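Local coordinates for YesW protein (Bacillus subtilis, PDB 2Z8R) that degrades rhamnogalacturonan in the ramified regions of plant cell-wall pectin by endo-type eliminative cleavage, in a calcium- or manganese-dependent reaction, at residues A[114-119]-A[131-136]; A[267-272]-A[554-559]; A[363-368]-A[558-563]. One frame throughout, in Å; residues are numbered along the deposited sequence.

Interaction 1 (A[114-119]-A[131-136]). With CA (calcium ion), chain J.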
loop_
_atom_site.group_PDB
_atom_site.type_symbol
_atom_site.label_atom_id
_atom_site.label_comp_id
_atom_site.label_asym_id
_atom_site.label_seq_id
_atom_site.Cartn_x
_atom_site.Cartn_y
_atom_site.Cartn_z
ATOM N N ALA A 114 -10.904 -11.184 -7.688
ATOM C CA ALA A 114 -9.573 -10.742 -7.300
ATOM C C ALA A 114 -9.734 -9.417 -6.560
ATOM O O ALA A 114 -10.481 -8.556 -6.999
ATOM C CB ALA A 114 -8.715 -10.570 -8.538
ATOM N N ASN A 115 -9.056 -9.261 -5.430
ATOM C CA ASN A 115 -9.273 -8.095 -4.583
ATOM C C ASN A 115 -7.916 -7.419 -4.283
ATOM O O ASN A 115 -7.083 -7.284 -5.181
ATOM C CB ASN A 115 -10.082 -8.531 -3.340
ATOM C CG ASN A 115 -10.711 -7.368 -2.589
ATOM O OD1 ASN A 115 -10.148 -6.906 -1.596
ATOM N ND2 ASN A 115 -11.879 -6.895 -3.046
ATOM N N ASP A 116 -7.696 -6.980 -3.049
ATOM C CA ASP A 116 -6.464 -6.263 -2.699
ATOM C C ASP A 116 -5.241 -7.134 -2.863
ATOM O O ASP A 116 -5.272 -8.331 -2.565
ATOM C CB ASP A 116 -6.491 -5.832 -1.233
ATOM C CG ASP A 116 -7.668 -4.954 -0.887
ATOM O OD1 ASP A 116 -8.156 -4.183 -1.749
ATOM O OD2 ASP A 116 -8.087 -5.027 0.288
ATOM N N ALA A 117 -4.150 -6.507 -3.281
ATOM C CA ALA A 117 -2.866 -7.177 -3.364
ATOM C C ALA A 117 -1.776 -6.428 -2.597
ATOM O O ALA A 117 -1.939 -5.267 -2.172
ATOM C CB ALA A 117 -2.441 -7.368 -4.832
ATOM N N SER A 118 -0.663 -7.125 -2.421
ATOM C CA SER A 118 0.573 -6.522 -1.973
ATOM C C SER A 118 1.702 -7.087 -2.831
ATOM O O SER A 118 1.470 -7.931 -3.720
ATOM C CB SER A 118 0.802 -6.805 -0.481
ATOM O OG SER A 118 1.940 -6.097 -0.025
ATOM N N VAL A 119 2.921 -6.626 -2.584
ATOM C CA VAL A 119 4.092 -7.204 -3.244
ATOM C C VAL A 119 5.204 -7.520 -2.274
ATOM O O VAL A 119 5.393 -6.851 -1.257
ATOM C CB VAL A 119 4.686 -6.289 -4.343
ATOM C CG1 VAL A 119 3.824 -6.325 -5.598
ATOM C CG2 VAL A 119 4.888 -4.857 -3.820
ATOM N N ILE A 131 1.072 -10.778 -4.156
ATOM C CA ILE A 131 0.320 -11.520 -3.146
ATOM C C ILE A 131 -1.111 -11.009 -3.200
ATOM O O ILE A 131 -1.368 -9.835 -2.913
ATOM C CB ILE A 131 0.905 -11.333 -1.720
ATOM C CG1 ILE A 131 2.412 -11.638 -1.681
ATOM C CG2 ILE A 131 0.144 -12.196 -0.708
ATOM C CD1 ILE A 131 2.828 -13.010 -2.179
ATOM N N LEU A 132 -2.031 -11.886 -3.593
ATOM C CA LEU A 132 -3.384 -11.493 -3.924
ATOM C C LEU A 132 -4.400 -12.073 -2.954
ATOM O O LEU A 132 -4.405 -13.279 -2.696
ATOM C CB LEU A 132 -3.733 -11.965 -5.342
ATOM C CG LEU A 132 -5.147 -11.678 -5.842
ATOM C CD1 LEU A 132 -5.413 -10.175 -6.032
ATOM C CD2 LEU A 132 -5.392 -12.438 -7.136
ATOM N N LYS A 133 -5.273 -11.203 -2.449
ATOM C CA LYS A 133 -6.428 -11.615 -1.660
ATOM C C LYS A 133 -7.643 -11.784 -2.567
ATOM O O LYS A 133 -7.987 -10.879 -3.343
ATOM C CB LYS A 133 -6.728 -10.549 -0.591
ATOM C CG LYS A 133 -7.859 -10.948 0.366
ATOM C CD LYS A 133 -8.144 -9.870 1.423
ATOM C CE LYS A 133 -8.854 -8.688 0.798
ATOM N NZ LYS A 133 -8.974 -7.527 1.758
ATOM N N TRP A 134 -8.294 -12.938 -2.459
ATOM C CA TRP A 134 -9.560 -13.188 -3.138
ATOM C C TRP A 134 -10.695 -12.860 -2.190
ATOM O O TRP A 134 -10.603 -13.127 -0.983
ATOM C CB TRP A 134 -9.664 -14.658 -3.530
ATOM C CG TRP A 134 -8.716 -15.062 -4.624
ATOM C CD1 TRP A 134 -7.487 -15.634 -4.468
ATOM C CD2 TRP A 134 -8.932 -14.933 -6.038
ATOM N NE1 TRP A 134 -6.911 -15.870 -5.714
ATOM C CE2 TRP A 134 -7.785 -15.447 -6.685
ATOM C CE3 TRP A 134 -9.990 -14.435 -6.818
ATOM C CZ2 TRP A 134 -7.664 -15.475 -8.085
ATOM C CZ3 TRP A 134 -9.871 -14.468 -8.206
ATOM C CH2 TRP A 134 -8.710 -14.979 -8.823
ATOM N N ASP A 135 -11.774 -12.301 -2.732
ATOM C CA ASP A 135 -12.921 -11.912 -1.921
ATOM C C ASP A 135 -14.153 -12.664 -2.389
ATOM O O ASP A 135 -14.489 -12.613 -3.571
ATOM C CB ASP A 135 -13.176 -10.408 -2.049
ATOM C CG ASP A 135 -14.058 -9.865 -0.935
ATOM O OD1 ASP A 135 -13.744 -10.123 0.256
ATOM O OD2 ASP A 135 -15.060 -9.197 -1.257
ATOM N N PRO A 136 -14.827 -13.370 -1.466
ATOM C CA PRO A 136 -16.101 -14.008 -1.843
ATOM C C PRO A 136 -17.184 -12.952 -2.005
ATOM O O PRO A 136 -17.130 -11.905 -1.351
ATOM C CB PRO A 136 -16.411 -14.902 -0.645
ATOM C CG PRO A 136 -15.747 -14.182 0.541
ATOM C CD PRO A 136 -14.488 -13.582 -0.037
HETATM CA CA CA J . -8.673 -3.264 1.757
HETATM O O HOH W 1 -11.287 -6.309 0.810
HETATM O O HOH W 2 -8.874 -4.965 3.391
HETATM O O HOH W 3 -10.914 -3.619 1.279
#
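At a beta bulge, Asp-116 and Lys-133 run side by side, and the carboxylate oxygen that meets the lysine is also a ligand of calcium. OD2 of Asp-116 lies 2.4 Å from the metal and 3.0 Å from NZ of Lys-133, which forms a salt bridge from above the carboxylate plane, 40° out of it. The bulge sits in the hairpin of strands 109-120 and 129-136, part of an antiparallel propeller blade. Asn-115 and Asp-116 together oppose Lys-133: the backbone N of Asn-115 donates to Lys-133 O at 2.8 Å, while Lys-133 N donates to Asp-116 O at 2.9 Å. Beyond the bulge the pairing is regular, with Ser-118 and Ile-131 forming a hydrogen-bonded pair.

The lysine chain leaves with CG anti to the backbone N and bends at its third torsion (73°), which brings CE alongside Asn-115, 3.3 Å from OD1. That amide oxygen also accepts the N-H of Asp-116, from above its plane, and a water that links it to Lys-133 NZ. On the face holding Ala-114, Leu-132 and Trp-134, CD2 of Leu-132 lies over one face of the indole, offset toward the rim, and Ala-114 CB touches the ring at CZ3 (4.1 Å). Asn-115 and Asp-135 bind substrate; Asp-135 OD2 is hydrogen-bonded to Ser-139 OG, and Asn-495 to Asn-115 ND2 and Asp-116 OD1. The bulge thus places the substrate-binding Asn-115 next to the calcium ligand Asp-116, whose negative charge is probably shared between calcium and the lysine.

Interaction 2 (A[267-272]-A[554-559]). With CA (calcium ion), chain J.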
loop_
_atom_site.group_PDB
_atom_site.type_symbol
_atom_site.label_atom_id
_atom_site.label_comp_id
_atom_site.label_asym_id
_atom_site.label_seq_id
_atom_site.Cartn_x
_atom_site.Cartn_y
_atom_site.Cartn_z
ATOM N N ARG A 267 -12.254 -4.725 14.248
ATOM C CA ARG A 267 -11.746 -3.644 13.412
ATOM C C ARG A 267 -10.228 -3.681 13.426
ATOM O O ARG A 267 -9.582 -3.139 14.339
ATOM C CB ARG A 267 -12.272 -2.293 13.916
ATOM C CG ARG A 267 -13.782 -2.152 13.742
ATOM C CD ARG A 267 -14.167 -2.095 12.270
ATOM N NE ARG A 267 -15.585 -1.786 12.119
ATOM C CZ ARG A 267 -16.117 -1.170 11.069
ATOM N NH1 ARG A 267 -15.358 -0.771 10.044
ATOM N NH2 ARG A 267 -17.429 -0.940 11.050
ATOM N N PHE A 268 -9.653 -4.309 12.404
ATOM C CA PHE A 268 -8.204 -4.551 12.369
ATOM C C PHE A 268 -7.467 -3.651 11.398
ATOM O O PHE A 268 -8.006 -3.278 10.343
ATOM C CB PHE A 268 -7.896 -6.013 11.998
ATOM C CG PHE A 268 -8.473 -7.014 12.960
ATOM C CD1 PHE A 268 -7.801 -7.337 14.135
ATOM C CD2 PHE A 268 -9.681 -7.633 12.683
ATOM C CE1 PHE A 268 -8.348 -8.252 15.039
ATOM C CE2 PHE A 268 -10.229 -8.566 13.575
ATOM C CZ PHE A 268 -9.556 -8.871 14.756
ATOM N N LEU A 269 -6.235 -3.315 11.763
ATOM C CA LEU A 269 -5.274 -2.697 10.851
ATOM C C LEU A 269 -3.932 -3.383 11.096
ATOM O O LEU A 269 -3.783 -4.161 12.042
ATOM C CB LEU A 269 -5.165 -1.174 11.072
ATOM C CG LEU A 269 -6.455 -0.352 10.932
ATOM C CD1 LEU A 269 -6.234 1.066 11.478
ATOM C CD2 LEU A 269 -6.940 -0.315 9.495
ATOM N N ALA A 270 -2.972 -3.117 10.223
ATOM C CA ALA A 270 -1.630 -3.699 10.357
ATOM C C ALA A 270 -0.639 -2.848 9.586
ATOM O O ALA A 270 -1.037 -2.069 8.731
ATOM C CB ALA A 270 -1.615 -5.140 9.844
ATOM N N GLY A 271 0.648 -3.018 9.883
ATOM C CA GLY A 271 1.677 -2.295 9.164
ATOM C C GLY A 271 3.053 -2.868 9.389
ATOM O O GLY A 271 3.246 -3.758 10.226
ATOM N N ILE A 272 3.987 -2.358 8.598
ATOM C CA ILE A 272 5.409 -2.594 8.815
ATOM C C ILE A 272 6.021 -1.262 9.248
ATOM O O ILE A 272 5.778 -0.231 8.626
ATOM C CB ILE A 272 6.100 -3.062 7.513
ATOM C CG1 ILE A 272 5.502 -4.395 7.019
ATOM C CG2 ILE A 272 7.621 -3.166 7.696
ATOM C CD1 ILE A 272 5.726 -5.601 7.961
ATOM N N GLN A 554 -1.040 -0.726 1.841
ATOM C CA GLN A 554 -2.080 -0.302 0.883
ATOM C C GLN A 554 -3.349 -1.142 0.993
ATOM O O GLN A 554 -4.460 -0.600 0.947
ATOM C CB GLN A 554 -1.579 -0.324 -0.548
ATOM C CG GLN A 554 -2.529 0.413 -1.485
ATOM C CD GLN A 554 -1.905 0.653 -2.821
ATOM O OE1 GLN A 554 -0.878 1.339 -2.926
ATOM N NE2 GLN A 554 -2.495 0.079 -3.851
ATOM N N ASN A 555 -3.189 -2.454 1.166
ATOM C CA ASN A 555 -4.356 -3.330 1.217
ATOM C C ASN A 555 -5.248 -3.075 2.412
ATOM O O ASN A 555 -6.438 -3.379 2.361
ATOM C CB ASN A 555 -3.978 -4.819 1.172
ATOM C CG ASN A 555 -3.297 -5.304 2.439
ATOM O OD1 ASN A 555 -2.063 -5.270 2.554
ATOM N ND2 ASN A 555 -4.089 -5.766 3.392
ATOM N N ILE A 556 -4.698 -2.554 3.502
ATOM C CA ILE A 556 -5.474 -2.635 4.748
ATOM C C ILE A 556 -6.772 -1.833 4.724
ATOM O O ILE A 556 -6.829 -0.697 4.233
ATOM C CB ILE A 556 -4.638 -2.340 6.007
ATOM C CG1 ILE A 556 -4.368 -0.854 6.179
ATOM C CG2 ILE A 556 -3.322 -3.166 5.985
ATOM C CD1 ILE A 556 -3.694 -0.508 7.530
ATOM N N ALA A 557 -7.818 -2.476 5.243
ATOM C CA ALA A 557 -9.125 -1.866 5.412
ATOM C C ALA A 557 -9.447 -0.979 4.204
ATOM O O ALA A 557 -9.485 -1.495 3.084
ATOM C CB ALA A 557 -9.193 -1.114 6.745
ATOM N N TYR A 558 -9.690 0.320 4.396
ATOM C CA TYR A 558 -9.992 1.190 3.255
ATOM C C TYR A 558 -8.712 1.732 2.655
ATOM O O TYR A 558 -8.149 2.738 3.118
ATOM C CB TYR A 558 -10.954 2.314 3.628
ATOM C CG TYR A 558 -12.348 1.845 4.015
ATOM C CD1 TYR A 558 -12.830 0.580 3.652
ATOM C CD2 TYR A 558 -13.198 2.690 4.720
ATOM C CE1 TYR A 558 -14.118 0.172 4.008
ATOM C CE2 TYR A 558 -14.490 2.290 5.073
ATOM C CZ TYR A 558 -14.932 1.022 4.720
ATOM O OH TYR A 558 -16.203 0.600 5.077
ATOM N N ASN A 559 -8.252 1.004 1.638
ATOM C CA ASN A 559 -6.995 1.264 0.940
ATOM C C ASN A 559 -6.768 2.749 0.698
ATOM O O ASN A 559 -7.634 3.419 0.146
ATOM C CB ASN A 559 -7.011 0.601 -0.451
ATOM C CG ASN A 559 -7.348 -0.884 -0.429
ATOM O OD1 ASN A 559 -8.150 -1.366 0.387
ATOM N ND2 ASN A 559 -6.782 -1.610 -1.388
HETATM CA CA CA J . -8.673 -3.264 1.757
HETATM O O HOH W 2 -8.874 -4.965 3.391
HETATM O O HOH W 3 -10.914 -3.619 1.279
#
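Leu-269 and Ile-556 bring the strand of 267-272 against an irregular turn, their CA atoms 6.1 Å apart, and no hydrogen bond crosses the gap. Residues 268-272 belong to the first strand of a four-stranded antiparallel blade of the beta-propeller, whereas 554-559 follows helix 545-553 and curls into a calcium-binding loop. Ala-557, with a positive phi of 39°, lets the chain turn sharply, so that Ile-556 and Ala-557 face the strand with their side chains while the carbonyl oxygens of Asn-555 and Ala-557 turn to the metal.

The contact is apolar and small. CD2 of Leu-269 rests 3.6 Å from the methyl of Ala-557 and 3.8 Å from CD1 of Ile-556, the leucine and isoleucine chains crossing at about a right angle. Ile-556 holds CG1 between its backbone N and carbonyl carbon, the crowded position (chi1 76°), and from there the extended second torsion carries CD1 onto the strand, 3.3 Å from Ala-270 O. This carbonyl and the N-H of Ala-270 are both buried by the contact without a polar partner in the model. Met-182 of strand 182-184 packs on both Ala-270 and Ile-556.

On its other side the turn grips calcium, together with Asp-116 and two waters. Next to Ala-557, Tyr-558 binds substrate and makes a cation-pi contact with Lys-498. Within the metal shell, Ala-557 O and Asn-559 OD1 come within 3.0 Å of each other, each about 2.4 Å from the ion.

Interaction 3 (A[363-368]-A[558-563]). With CA (calcium ion), chain E; CA (calcium ion), chain J.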
loop_
_atom_site.group_PDB
_atom_site.type_symbol
_atom_site.label_atom_id
_atom_site.label_comp_id
_atom_site.label_asym_id
_atom_site.label_seq_id
_atom_site.Cartn_x
_atom_site.Cartn_y
_atom_site.Cartn_z
ATOM N N GLY A 363 -12.055 8.715 11.087
ATOM C CA GLY A 363 -12.307 9.131 9.717
ATOM C C GLY A 363 -11.956 8.041 8.725
ATOM O O GLY A 363 -11.472 6.951 9.099
ATOM N N ASP A 364 -12.167 8.352 7.444
ATOM C CA ASP A 364 -12.099 7.334 6.389
ATOM C C ASP A 364 -10.924 7.472 5.432
ATOM O O ASP A 364 -10.664 6.557 4.664
ATOM C CB ASP A 364 -13.407 7.292 5.584
ATOM C CG ASP A 364 -14.485 6.484 6.263
ATOM O OD1 ASP A 364 -14.511 6.446 7.509
ATOM O OD2 ASP A 364 -15.315 5.879 5.538
ATOM N N ALA A 365 -10.208 8.589 5.487
ATOM C CA ALA A 365 -9.074 8.807 4.591
ATOM C C ALA A 365 -7.989 9.539 5.357
ATOM O O ALA A 365 -8.271 10.254 6.333
ATOM C CB ALA A 365 -9.491 9.593 3.363
ATOM N N LEU A 366 -6.744 9.376 4.903
ATOM C CA LEU A 366 -5.570 9.794 5.668
ATOM C C LEU A 366 -4.372 9.902 4.738
ATOM O O LEU A 366 -4.158 8.995 3.949
ATOM C CB LEU A 366 -5.282 8.744 6.753
ATOM C CG LEU A 366 -4.195 9.020 7.789
ATOM C CD1 LEU A 366 -4.584 10.173 8.701
ATOM C CD2 LEU A 366 -3.935 7.771 8.599
ATOM N N HIS A 367 -3.597 10.984 4.863
ATOM C CA HIS A 367 -2.426 11.232 4.017
ATOM C C HIS A 367 -1.297 11.783 4.859
ATOM O O HIS A 367 -1.441 12.846 5.461
ATOM C CB HIS A 367 -2.782 12.218 2.902
ATOM C CG HIS A 367 -3.850 11.694 2.004
ATOM N ND1 HIS A 367 -3.569 10.933 0.890
ATOM C CD2 HIS A 367 -5.200 11.749 2.097
ATOM C CE1 HIS A 367 -4.703 10.554 0.327
ATOM N NE2 HIS A 367 -5.706 11.032 1.043
ATOM N N THR A 368 -0.196 11.036 4.926
ATOM C CA THR A 368 0.985 11.451 5.684
ATOM C C THR A 368 2.155 11.549 4.728
ATOM O O THR A 368 2.553 10.569 4.124
ATOM C CB THR A 368 1.329 10.440 6.792
ATOM O OG1 THR A 368 0.217 10.299 7.688
ATOM C CG2 THR A 368 2.565 10.882 7.581
ATOM N N TYR A 558 -9.690 0.320 4.396
ATOM C CA TYR A 558 -9.992 1.190 3.255
ATOM C C TYR A 558 -8.712 1.732 2.655
ATOM O O TYR A 558 -8.149 2.738 3.118
ATOM C CB TYR A 558 -10.954 2.314 3.628
ATOM C CG TYR A 558 -12.348 1.845 4.015
ATOM C CD1 TYR A 558 -12.830 0.580 3.652
ATOM C CD2 TYR A 558 -13.198 2.690 4.720
ATOM C CE1 TYR A 558 -14.118 0.172 4.008
ATOM C CE2 TYR A 558 -14.490 2.290 5.073
ATOM C CZ TYR A 558 -14.932 1.022 4.720
ATOM O OH TYR A 558 -16.203 0.600 5.077
ATOM N N ASN A 559 -8.252 1.004 1.638
ATOM C CA ASN A 559 -6.995 1.264 0.940
ATOM C C ASN A 559 -6.768 2.749 0.698
ATOM O O ASN A 559 -7.634 3.419 0.146
ATOM C CB ASN A 559 -7.011 0.601 -0.451
ATOM C CG ASN A 559 -7.348 -0.884 -0.429
ATOM O OD1 ASN A 559 -8.150 -1.366 0.387
ATOM N ND2 ASN A 559 -6.782 -1.610 -1.388
ATOM N N GLN A 560 -5.585 3.237 1.065
ATOM C CA GLN A 560 -5.183 4.618 0.791
ATOM C C GLN A 560 -3.959 4.643 -0.127
ATOM O O GLN A 560 -3.174 3.694 -0.140
ATOM C CB GLN A 560 -4.860 5.363 2.096
ATOM C CG GLN A 560 -6.034 5.438 3.068
ATOM C CD GLN A 560 -7.191 6.233 2.523
ATOM O OE1 GLN A 560 -8.291 5.691 2.287
ATOM N NE2 GLN A 560 -6.954 7.495 2.286
ATOM N N PRO A 561 -3.779 5.741 -0.875
ATOM C CA PRO A 561 -2.624 5.820 -1.758
ATOM C C PRO A 561 -1.316 6.071 -1.005
ATOM O O PRO A 561 -1.322 6.608 0.106
ATOM C CB PRO A 561 -2.960 7.016 -2.660
ATOM C CG PRO A 561 -3.790 7.923 -1.751
ATOM C CD PRO A 561 -4.641 6.939 -0.978
ATOM N N PRO A 562 -0.193 5.681 -1.610
ATOM C CA PRO A 562 1.095 5.849 -0.937
ATOM C C PRO A 562 1.702 7.236 -1.147
ATOM O O PRO A 562 1.366 7.940 -2.121
ATOM C CB PRO A 562 1.969 4.793 -1.616
ATOM C CG PRO A 562 1.412 4.751 -3.015
ATOM C CD PRO A 562 -0.063 5.017 -2.923
ATOM N N HIS A 563 2.584 7.613 -0.219
ATOM C CA HIS A 563 3.291 8.896 -0.261
ATOM C C HIS A 563 4.771 8.691 -0.081
ATOM O O HIS A 563 5.199 7.693 0.492
ATOM C CB HIS A 563 2.773 9.831 0.834
ATOM C CG HIS A 563 1.425 10.392 0.535
ATOM N ND1 HIS A 563 1.250 11.531 -0.220
ATOM C CD2 HIS A 563 0.186 9.958 0.866
ATOM C CE1 HIS A 563 -0.043 11.773 -0.347
ATOM N NE2 HIS A 563 -0.711 10.837 0.305
HETATM CA CA CA E . -15.738 5.284 8.837
HETATM CA CA CA J . -8.673 -3.264 1.757
HETATM O O HOH W 4 -17.052 4.873 7.164
HETATM O O HOH W 5 -2.302 7.733 2.354
HETATM O O HOH W 6 -17.163 4.241 9.990
HETATM O O HOH W 2 -8.874 -4.965 3.391
HETATM O O HOH W 3 -10.914 -3.619 1.279
#
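Gln-560, His-563 and His-367 bury the most surface where 558-563 runs beside 363-368, the two pieces heading nearly the same way. The second belongs partly to strand 366-369, the first strand of a four-stranded propeller blade; the first is the extended chain that follows the helix 545-553 and the calcium turn.

His-367 and His-563 meet rim to rim, with ring planes at 90°. His-367 ND1 and His-563 NE2 are hydrogen-bonded at 2.9 Å, each atom lying in the plane of the opposite ring. The other nitrogen of His-367, NE2, is bonded to Gly-416 O, so the ring is held from two sides. CG of Pro-561 comes up to the edge of the same ring, 3.5 Å from CE1. His-563 also lays CB against Thr-368 O at 3.4 Å.

Gln-560 folds at its second torsion (-64°), which turns the amide across the chain of Ala-365, CD coming 3.8 Å from CA; its plane stands at 70° to the His-367 ring. Beside it a water hydrogen-bonds toward Leu-366 O and Pro-561 O.

At the far end Tyr-558, which binds substrate, runs alongside Asp-364, a ligand of another calcium whose other ligands are His-326, His-362, Glu-385 and two waters. Asp-364 OD1 is 2.1 Å from that metal, while OD2 accepts from one of these waters and approaches the edge of the tyrosine ring, 3.7 Å from CE2.

How the interactions relate
From the N terminus, interaction 1 closes first, a short hairpin within one blade. Interactions 2 and 3 come later and are long-range: 267-272 and 363-368, from two further blades, each reach forward to the same irregular stretch after helix 545-553, interaction 3 opening inside the span that interaction 2 bridges. Tyr-558 and Asn-559 belong to both. This late stretch therefore runs through the middle of the propeller and joins blades far apart in sequence. It also meets the hairpin of interaction 1 through a shared calcium ion, and Asp-116 OD1 lies 2.9 Å from Asn-559 ND2, a probable hydrogen bond.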